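PDB 3RE9: sortase-like protein from Streptococcus suis, which is a class C sortase, a transpeptidase that probably joins pilin subunits through a cysteine-based acyl transfer. Local coordinates for residues H41-Y46 with P57-T62; F9-N14 with S25-G30; D85-L90 with L142-Q147. All blocks are in the same frame, centred on the assembly; numbering follows the deposited sequence. Where two conformers were deposited one is given.

Contact 1. Residues H41-Y46 with P57-T62; sequences HEKIGY and PVYAGT
K43 lays its methylenes against the ring of Y59 where strands 43-49 and 54-60 run antiparallel in a beta hairpin. With CG anti to the backbone N (chi1 -165°), the lysine holds CB 3.7 Å from Y59 CE2, and its extended chain then carries CE to 4.0 Å from P57 CB. Lysine suits this exposed face: its carbons cover the tyrosine and proline, while NZ gives a hydrogen bond to a water that also bonds Y59 OH, tying the two polar ends together. Y59 has its ring swung beside its own backbone N (chi1 -58°), which brings CD2 to 3.4 Å from H41 O. Further along, the end of the Y46 ring comes close to the proline, CE2 lying 4.1 Å from P57 CB. V58 points to the other face, and its CG2 packs 3.7 Å from Y46 C.

A classic beta bulge interrupts the pairing. I44 and G45 both face V58, whose carbonyl takes a short bond from I44 N (2.7 Å to V58 O) and a weak one from G45 N. Glycine suits the bulge because phi 169° with a negative psi is readily open to a residue without CB. V58 N returns a nearly straight bond to G45 O at 2.8 Å, approaching from above the carbonyl plane.

Just before the hairpin, H41 closes helix 21-39 with a Schellman motif, and M37 of that helix touches A60. V66 of helix 64-69 packs on Y59, whose ring also forms a cation-pi contact with K69. Strand 71-73 pairs with P57 and Y59, and V58 rests on L90 of strand 86-91.

Contact 2. Residues F9-N14 with S25-G30; sequences FNESLN and SRHEAG
F9 and G30 bring together two consecutive helices of the N-terminal part of the chain, 3-11 and 21-39, which meet where the end of the first comes against the side of the second. In class C sortases this region usually carries the lid, so the loop joining these helices probably belongs to it. F9 comes close by its backbone: its CA lies 4.1 Å from G30 CA, an approach possible because glycine has no CB, which would otherwise run into F9 N. The phenylalanine CB then rests 3.6 Å from G30 O. Its ring, anti to the backbone N (chi1 -180°), reaches beyond this contact to meet the ring of Y34.

E11 points toward helix 21-39 and extends its chain past H27, whose NE2 lies 3.9 Å from E11 CB. The carboxylate ends near R26. OE1 lies in the guanidinium plane at its edge, but E11 OE1 to R26 NE is 3.9 Å and the two planes are 49° apart, so this is a long salt bridge, made more doubtful by a second conformer of the arginine. R26 also leans on Q7 and A8 of helix 3-11.

S12 is small enough to sit directly on the imidazole. Its CB lies 3.8 Å from the centroid of the H27 ring, over the face, in a CH-pi contact, while V17 of the following loop also touches H27. The serine hydroxyl turns back to the preceding turn of its own segment, with R31 NH2 as a further partner: S12 OG donates to F9 O at 2.6 Å, and S12 N bonds the same oxygen at 3.0 Å.

Contact 3. Residues D85-L90 with L142-Q147; sequences DTHTVL and LVKPGQ
H87 points its ring at the loop that precedes strand 148-156, and ND1 donates to L142 O at 2.5 Å, a length short enough to be doubtful. The oxygen lies at the edge of the imidazole, in its plane, whereas the ring nitrogen stands above the plane of the L142 carbonyl. CG anti to the backbone N (chi1 -171°) carries the ring out from the strand to that carbonyl, and CB packs beside V143. Two residues earlier, D85 curls its carboxylate over the turn, and G146 N donates to D85 OD1 at 2.9 Å, arriving from above the carboxylate plane. T86 N bonds Q147 O at 3.0 Å, nearly along the C=O axis. Between these polar links, V143 CG1 fills in against D85 O at 3.5 Å.

The carboxylate of D85 grips a type II beta turn from K144 to Q147, closed by Q147 N to K144 O at 3.1 Å. Proline and glycine suit its two middle places: P145 has the fixed phi needed first, and G146 adopts the positive phi needed next. A water bridges the two chains, donating to T86 O at 2.6 Å and accepting from K144 N.

Behind this first shell, T151 OG1 hydrogen-bonds H87 NE2, so both ring nitrogens are engaged and the rotation of the imidazole is fixed. S78 OG bonds H87 N. The T86 hydroxyl has G83 O as its partner, and the backbones of T86 and T88 pair with Y149 on the parallel strand 148-156, which begins immediately after the turn.

In the fold
Contact 3 is the meeting point of the three. At one end of its strand, L90 CD2 lies 3.8 Å from V58 CG1 of contact 1, packing on the hairpin in the shared sheet; just before the other end, D85 CB is 3.3 Å from N14 ND2 of contact 2, and V143 CG1 is 4.0 Å from N14 CB. Contacts 1 and 2 do not touch, their nearest atoms being about 9 Å apart, but helix 21-39 leads from one directly into the other. As in other sortases, the catalytic histidine probably follows strand 86-91 and the cysteine lies near the end of strand 148-156, so contact 3 joins their starts, probably away from the active site.

Contact 1. Residues H41-Y46 with P57-T62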
loop_
_atom_site.group_PDB
_atom_site.type_symbol
_atom_site.label_atom_id
_atom_site.label_comp_id
_atom_site.label_asym_id
_atom_site.label_seq_id
_atom_site.Cartn_x
_atom_site.Cartn_y
_atom_site.Cartn_z
ATOM N N HIS A 41 -2.509 3.151 15.206
ATOM C CA HIS A 41 -1.309 3.198 14.338
ATOM C C HIS A 41 -0.682 1.821 14.203
ATOM O O HIS A 41 0.562 1.674 14.237
ATOM C CB HIS A 41 -0.266 4.188 14.861
ATOM C CG HIS A 41 -0.857 5.479 15.298
ATOM N ND1 HIS A 41 -0.986 5.822 16.624
ATOM C CD2 HIS A 41 -1.416 6.484 14.590
ATOM C CE1 HIS A 41 -1.586 6.994 16.714
ATOM N NE2 HIS A 41 -1.844 7.423 15.493
ATOM N N GLU A 42 -1.555 0.822 14.075
ATOM C CA GLU A 42 -1.166 -0.564 14.196
ATOM C C GLU A 42 -0.231 -1.007 13.100
ATOM O O GLU A 42 -0.474 -0.731 11.926
ATOM C CB GLU A 42 -2.401 -1.460 14.208
ATOM C CG GLU A 42 -2.071 -2.929 14.410
ATOM C CD GLU A 42 -3.266 -3.734 14.780
ATOM O OE1 GLU A 42 -3.721 -4.518 13.918
ATOM O OE2 GLU A 42 -3.763 -3.555 15.918
ATOM N N LYS A 43 0.831 -1.712 13.495
ATOM C CA LYS A 43 1.807 -2.265 12.542
ATOM C C LYS A 43 1.176 -3.365 11.674
ATOM O O LYS A 43 0.542 -4.283 12.183
ATOM C CB LYS A 43 3.048 -2.772 13.285
ATOM C CG LYS A 43 4.226 -3.025 12.400
ATOM C CD LYS A 43 5.289 -3.802 13.135
ATOM C CE LYS A 43 6.441 -4.131 12.199
ATOM N NZ LYS A 43 7.775 -4.176 12.853
ATOM N N ILE A 44 1.326 -3.257 10.362
ATOM C CA ILE A 44 0.788 -4.271 9.457
ATOM C C ILE A 44 1.847 -5.283 9.032
ATOM O O ILE A 44 1.567 -6.485 8.945
ATOM C CB ILE A 44 0.136 -3.660 8.201
ATOM C CG1 ILE A 44 -1.131 -2.862 8.556
ATOM C CG2 ILE A 44 -0.198 -4.782 7.192
ATOM C CD1 ILE A 44 -1.668 -2.024 7.381
ATOM N N GLY A 45 3.060 -4.803 8.766
ATOM C CA GLY A 45 4.178 -5.674 8.347
ATOM C C GLY A 45 5.377 -4.880 7.848
ATOM O O GLY A 45 5.820 -3.922 8.485
ATOM N N TYR A 46 5.893 -5.276 6.687
ATOM C CA TYR A 46 7.075 -4.645 6.096
ATOM C C TYR A 46 6.925 -4.486 4.576
ATOM O O TYR A 46 6.302 -5.309 3.916
ATOM C CB TYR A 46 8.345 -5.452 6.436
ATOM C CG TYR A 46 8.714 -5.452 7.916
ATOM C CD1 TYR A 46 8.197 -6.411 8.786
ATOM C CD2 TYR A 46 9.578 -4.489 8.439
ATOM C CE1 TYR A 46 8.527 -6.404 10.146
ATOM C CE2 TYR A 46 9.910 -4.458 9.787
ATOM C CZ TYR A 46 9.396 -5.418 10.629
ATOM O OH TYR A 46 9.724 -5.391 11.966
ATOM N N PRO A 57 9.095 -0.904 8.290
ATOM C CA PRO A 57 7.807 -1.268 8.895
ATOM C C PRO A 57 6.635 -0.467 8.316
ATOM O O PRO A 57 6.713 0.757 8.177
ATOM C CB PRO A 57 7.997 -0.931 10.386
ATOM C CG PRO A 57 9.147 0.089 10.420
ATOM C CD PRO A 57 10.005 -0.227 9.245
ATOM N N VAL A 58 5.549 -1.161 8.002
ATOM C CA VAL A 58 4.342 -0.543 7.464
ATOM C C VAL A 58 3.263 -0.476 8.537
ATOM O O VAL A 58 3.003 -1.475 9.219
ATOM C CB VAL A 58 3.834 -1.347 6.224
ATOM C CG1 VAL A 58 2.587 -0.705 5.605
ATOM C CG2 VAL A 58 4.922 -1.464 5.225
ATOM N N TYR A 59 2.630 0.686 8.682
ATOM C CA TYR A 59 1.623 0.905 9.738
ATOM C C TYR A 59 0.311 1.368 9.130
ATOM O O TYR A 59 0.301 1.894 8.029
ATOM C CB TYR A 59 2.114 1.946 10.766
ATOM C CG TYR A 59 3.408 1.599 11.452
ATOM C CD1 TYR A 59 4.623 1.982 10.895
ATOM C CD2 TYR A 59 3.418 0.893 12.654
ATOM C CE1 TYR A 59 5.832 1.655 11.491
ATOM C CE2 TYR A 59 4.632 0.560 13.288
ATOM C CZ TYR A 59 5.837 0.948 12.693
ATOM O OH TYR A 59 7.055 0.644 13.284
ATOM N N ALA A 60 -0.799 1.190 9.832
ATOM C CA ALA A 60 -2.087 1.595 9.276
ATOM C C ALA A 60 -2.217 3.100 9.375
ATOM O O ALA A 60 -1.900 3.686 10.427
ATOM C CB ALA A 60 -3.238 0.901 9.989
ATOM N N GLY A 61 -2.659 3.720 8.269
ATOM C CA GLY A 61 -2.876 5.169 8.178
ATOM C C GLY A 61 -1.649 5.993 7.840
ATOM O O GLY A 61 -0.520 5.501 7.829
ATOM N N THR A 62 -1.885 7.262 7.543
ATOM C CA THR A 62 -0.830 8.197 7.180
ATOM C C THR A 62 -0.731 9.328 8.216
ATOM O O THR A 62 -0.436 10.473 7.890
ATOM C CB THR A 62 -1.071 8.790 5.789
ATOM O OG1 THR A 62 -2.368 9.389 5.754
ATOM C CG2 THR A 62 -0.979 7.726 4.724
HETATM O O HOH W 1 7.612 -2.097 14.518
#

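Contact 2. Residues F9-N14 with S25-G30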
loop_
_atom_site.group_PDB
_atom_site.type_symbol
_atom_site.label_atom_id
_atom_site.label_comp_id
_atom_site.label_asym_id
_atom_site.label_seq_id
_atom_site.Cartn_x
_atom_site.Cartn_y
_atom_site.Cartn_z
ATOM N N PHE A 9 -13.228 -5.701 4.458
ATOM C CA PHE A 9 -12.849 -4.339 4.132
ATOM C C PHE A 9 -12.547 -4.121 2.644
ATOM O O PHE A 9 -13.070 -3.177 2.046
ATOM C CB PHE A 9 -11.686 -3.845 4.994
ATOM C CG PHE A 9 -11.285 -2.429 4.671
ATOM C CD1 PHE A 9 -12.085 -1.357 5.078
ATOM C CD2 PHE A 9 -10.148 -2.165 3.907
ATOM C CE1 PHE A 9 -11.745 -0.055 4.759
ATOM C CE2 PHE A 9 -9.806 -0.859 3.570
ATOM C CZ PHE A 9 -10.617 0.201 4.000
ATOM N N ASN A 10 -11.705 -4.986 2.070
ATOM C CA ASN A 10 -11.225 -4.841 0.689
ATOM C C ASN A 10 -12.328 -5.006 -0.344
ATOM O O ASN A 10 -12.381 -4.263 -1.319
ATOM C CB ASN A 10 -10.048 -5.779 0.391
ATOM C CG ASN A 10 -8.737 -5.283 0.993
ATOM O OD1 ASN A 10 -8.618 -4.123 1.434
ATOM N ND2 ASN A 10 -7.736 -6.157 1.005
ATOM N N GLU A 11 -13.205 -5.974 -0.105
ATOM C CA GLU A 11 -14.445 -6.148 -0.870
ATOM C C GLU A 11 -15.369 -4.919 -0.865
ATOM O O GLU A 11 -16.127 -4.721 -1.815
ATOM C CB GLU A 11 -15.222 -7.375 -0.358
ATOM C CG GLU A 11 -14.498 -8.697 -0.606
ATOM C CD GLU A 11 -15.172 -9.886 0.063
ATOM O OE1 GLU A 11 -16.413 -9.842 0.250
ATOM O OE2 GLU A 11 -14.458 -10.851 0.413
ATOM N N SER A 12 -15.309 -4.122 0.207
ATOM C CA SER A 12 -16.223 -2.994 0.412
ATOM C C SER A 12 -15.824 -1.756 -0.396
ATOM O O SER A 12 -16.582 -0.801 -0.487
ATOM C CB SER A 12 -16.350 -2.657 1.913
ATOM O OG SER A 12 -15.300 -1.834 2.398
ATOM N N LEU A 13 -14.632 -1.773 -0.978
ATOM C CA LEU A 13 -14.160 -0.643 -1.757
ATOM C C LEU A 13 -14.582 -0.825 -3.213
ATOM O O LEU A 13 -15.257 0.049 -3.793
ATOM C CB LEU A 13 -12.632 -0.486 -1.661
ATOM C CG LEU A 13 -11.921 -0.384 -0.305
ATOM C CD1 LEU A 13 -10.420 -0.319 -0.495
ATOM C CD2 LEU A 13 -12.403 0.789 0.542
ATOM N N ASN A 14 -14.218 -1.985 -3.767
ATOM C CA ASN A 14 -14.265 -2.256 -5.211
ATOM C C ASN A 14 -15.626 -2.073 -5.929
ATOM O O ASN A 14 -16.682 -2.117 -5.296
ATOM C CB ASN A 14 -13.597 -3.605 -5.538
ATOM C CG ASN A 14 -14.252 -4.782 -4.833
ATOM O OD1 ASN A 14 -15.474 -4.961 -4.894
ATOM N ND2 ASN A 14 -13.436 -5.605 -4.183
ATOM N N SER A 25 -23.486 -5.982 6.494
ATOM C CA SER A 25 -22.942 -6.189 7.835
ATOM C C SER A 25 -21.454 -6.632 7.841
ATOM O O SER A 25 -20.693 -6.217 8.731
ATOM C CB SER A 25 -23.850 -7.129 8.655
ATOM O OG SER A 25 -23.326 -8.487 8.671
ATOM N N ARG A 26 -21.054 -7.441 6.848
ATOM C CA ARG A 26 -19.660 -7.867 6.643
ATOM C C ARG A 26 -18.751 -6.704 6.232
ATOM O O ARG A 26 -17.596 -6.614 6.658
ATOM C CB ARG A 26 -19.585 -8.973 5.579
ATOM C CG ARG A 26 -18.167 -9.255 5.049
ATOM C CD ARG A 26 -18.046 -10.591 4.297
ATOM N NE ARG A 26 -16.657 -10.959 3.991
ATOM C CZ ARG A 26 -15.789 -11.477 4.865
ATOM N NH1 ARG A 26 -16.147 -11.688 6.129
ATOM N NH2 ARG A 26 -14.553 -11.780 4.477
ATOM N N HIS A 27 -19.262 -5.825 5.372
ATOM C CA HIS A 27 -18.466 -4.688 4.926
ATOM C C HIS A 27 -18.246 -3.719 6.066
ATOM O O HIS A 27 -17.159 -3.143 6.196
ATOM C CB HIS A 27 -19.104 -3.975 3.736
ATOM C CG HIS A 27 -19.039 -4.762 2.460
ATOM N ND1 HIS A 27 -19.699 -4.375 1.310
ATOM C CD2 HIS A 27 -18.409 -5.928 2.163
ATOM C CE1 HIS A 27 -19.467 -5.262 0.358
ATOM N NE2 HIS A 27 -18.695 -6.218 0.853
ATOM N N GLU A 28 -19.284 -3.554 6.884
ATOM C CA GLU A 28 -19.258 -2.664 8.042
ATOM C C GLU A 28 -18.223 -3.131 9.053
ATOM O O GLU A 28 -17.444 -2.330 9.557
ATOM C CB GLU A 28 -20.645 -2.598 8.711
ATOM C CG GLU A 28 -21.627 -1.639 8.064
ATOM C CD GLU A 28 -22.914 -1.486 8.901
ATOM O OE1 GLU A 28 -24.016 -1.320 8.298
ATOM O OE2 GLU A 28 -22.814 -1.540 10.166
ATOM N N ALA A 29 -18.244 -4.436 9.334
ATOM C CA ALA A 29 -17.347 -5.098 10.245
ATOM C C ALA A 29 -15.903 -4.917 9.815
ATOM O O ALA A 29 -15.031 -4.648 10.643
ATOM C CB ALA A 29 -17.695 -6.585 10.306
ATOM N N GLY A 30 -15.657 -5.099 8.518
ATOM C CA GLY A 30 -14.372 -4.795 7.913
ATOM C C GLY A 30 -13.935 -3.351 8.122
ATOM O O GLY A 30 -12.755 -3.088 8.394
#

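Contact 3. Residues D85-L90 with L142-Q147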
loop_
_atom_site.group_PDB
_atom_site.type_symbol
_atom_site.label_atom_id
_atom_site.label_comp_id
_atom_site.label_asym_id
_atom_site.label_seq_id
_atom_site.Cartn_x
_atom_site.Cartn_y
_atom_site.Cartn_z
ATOM N N ASP A 85 -9.221 -7.709 -7.316
ATOM C CA ASP A 85 -9.916 -6.498 -6.868
ATOM C C ASP A 85 -9.231 -5.793 -5.690
ATOM O O ASP A 85 -9.904 -5.270 -4.781
ATOM C CB ASP A 85 -11.361 -6.811 -6.519
ATOM C CG ASP A 85 -12.124 -7.305 -7.685
ATOM O OD1 ASP A 85 -12.363 -6.503 -8.617
ATOM O OD2 ASP A 85 -12.495 -8.497 -7.683
ATOM N N THR A 86 -7.900 -5.786 -5.679
ATOM C CA THR A 86 -7.192 -5.014 -4.656
ATOM C C THR A 86 -6.184 -4.056 -5.269
ATOM O O THR A 86 -5.617 -4.318 -6.330
ATOM C CB THR A 86 -6.556 -5.899 -3.519
ATOM O OG1 THR A 86 -5.551 -6.758 -4.071
ATOM C CG2 THR A 86 -7.620 -6.739 -2.807
ATOM N N HIS A 87 -6.036 -2.903 -4.621
ATOM C CA HIS A 87 -4.972 -1.969 -4.925
ATOM C C HIS A 87 -4.578 -1.202 -3.653
ATOM O O HIS A 87 -5.231 -0.257 -3.238
ATOM C CB HIS A 87 -5.337 -1.068 -6.114
ATOM C CG HIS A 87 -4.206 -0.212 -6.615
ATOM N ND1 HIS A 87 -4.357 0.665 -7.664
ATOM C CD2 HIS A 87 -2.916 -0.084 -6.200
ATOM C CE1 HIS A 87 -3.212 1.293 -7.882
ATOM N NE2 HIS A 87 -2.323 0.856 -7.011
ATOM N N THR A 88 -3.496 -1.658 -3.033
ATOM C CA THR A 88 -2.991 -1.080 -1.801
ATOM C C THR A 88 -2.015 0.043 -2.130
ATOM O O THR A 88 -1.311 -0.031 -3.145
ATOM C CB THR A 88 -2.341 -2.173 -0.910
ATOM O OG1 THR A 88 -2.186 -1.685 0.426
ATOM C CG2 THR A 88 -0.981 -2.616 -1.430
ATOM N N VAL A 89 -1.980 1.091 -1.290
ATOM C CA VAL A 89 -0.986 2.157 -1.441
ATOM C C VAL A 89 -0.236 2.393 -0.146
ATOM O O VAL A 89 -0.832 2.729 0.896
ATOM C CB VAL A 89 -1.591 3.519 -1.980
ATOM C CG1 VAL A 89 -0.492 4.596 -2.143
ATOM C CG2 VAL A 89 -2.407 3.303 -3.288
ATOM N N LEU A 90 1.081 2.193 -0.224
ATOM C CA LEU A 90 1.990 2.446 0.907
ATOM C C LEU A 90 2.783 3.727 0.694
ATOM O O LEU A 90 3.338 3.946 -0.376
ATOM C CB LEU A 90 2.923 1.259 1.125
ATOM C CG LEU A 90 2.309 -0.142 1.217
ATOM C CD1 LEU A 90 3.400 -1.152 1.657
ATOM C CD2 LEU A 90 1.121 -0.142 2.173
ATOM N N LEU A 142 -6.431 3.857 -8.107
ATOM C CA LEU A 142 -7.758 3.257 -7.903
ATOM C C LEU A 142 -7.710 1.724 -8.016
ATOM O O LEU A 142 -6.708 1.161 -8.463
ATOM C CB LEU A 142 -8.819 3.894 -8.828
ATOM C CG LEU A 142 -8.918 5.436 -8.812
ATOM C CD1 LEU A 142 -9.959 5.958 -9.794
ATOM C CD2 LEU A 142 -9.166 5.989 -7.387
ATOM N N VAL A 143 -8.776 1.061 -7.570
ATOM C CA VAL A 143 -8.883 -0.380 -7.691
ATOM C C VAL A 143 -9.226 -0.742 -9.146
ATOM O O VAL A 143 -10.204 -0.245 -9.727
ATOM C CB VAL A 143 -9.927 -0.973 -6.712
ATOM C CG1 VAL A 143 -10.054 -2.450 -6.925
ATOM C CG2 VAL A 143 -9.562 -0.699 -5.232
ATOM N N LYS A 144 -8.411 -1.600 -9.735
ATOM C CA LYS A 144 -8.666 -2.074 -11.085
ATOM C C LYS A 144 -9.265 -3.454 -10.974
ATOM O O LYS A 144 -8.623 -4.350 -10.452
ATOM C CB LYS A 144 -7.385 -2.031 -11.908
ATOM C CG LYS A 144 -6.937 -0.576 -12.081
ATOM C CD LYS A 144 -5.443 -0.382 -12.011
ATOM C CE LYS A 144 -5.126 1.053 -12.382
ATOM N NZ LYS A 144 -5.918 2.084 -11.590
ATOM N N PRO A 145 -10.544 -3.593 -11.370
ATOM C CA PRO A 145 -11.317 -4.822 -11.146
ATOM C C PRO A 145 -10.666 -6.087 -11.676
ATOM O O PRO A 145 -10.131 -6.089 -12.796
ATOM C CB PRO A 145 -12.662 -4.560 -11.859
ATOM C CG PRO A 145 -12.504 -3.252 -12.580
ATOM C CD PRO A 145 -11.360 -2.518 -11.971
ATOM N N GLY A 146 -10.721 -7.150 -10.875
ATOM C CA GLY A 146 -10.193 -8.433 -11.275
ATOM C C GLY A 146 -8.696 -8.473 -11.128
ATOM O O GLY A 146 -8.082 -9.502 -11.392
ATOM N N GLN A 147 -8.096 -7.370 -10.680
ATOM C CA GLN A 147 -6.627 -7.288 -10.572
ATOM C C GLN A 147 -6.044 -6.976 -9.191
ATOM O O GLN A 147 -6.778 -6.796 -8.223
ATOM C CB GLN A 147 -6.073 -6.347 -11.641
ATOM C CG GLN A 147 -5.982 -7.040 -13.017
ATOM C CD GLN A 147 -5.672 -6.100 -14.106
ATOM O OE1 GLN A 147 -6.477 -5.283 -14.478
ATOM N NE2 GLN A 147 -4.465 -6.192 -14.623
HETATM O O HOH W 2 -6.517 -3.562 -8.628
#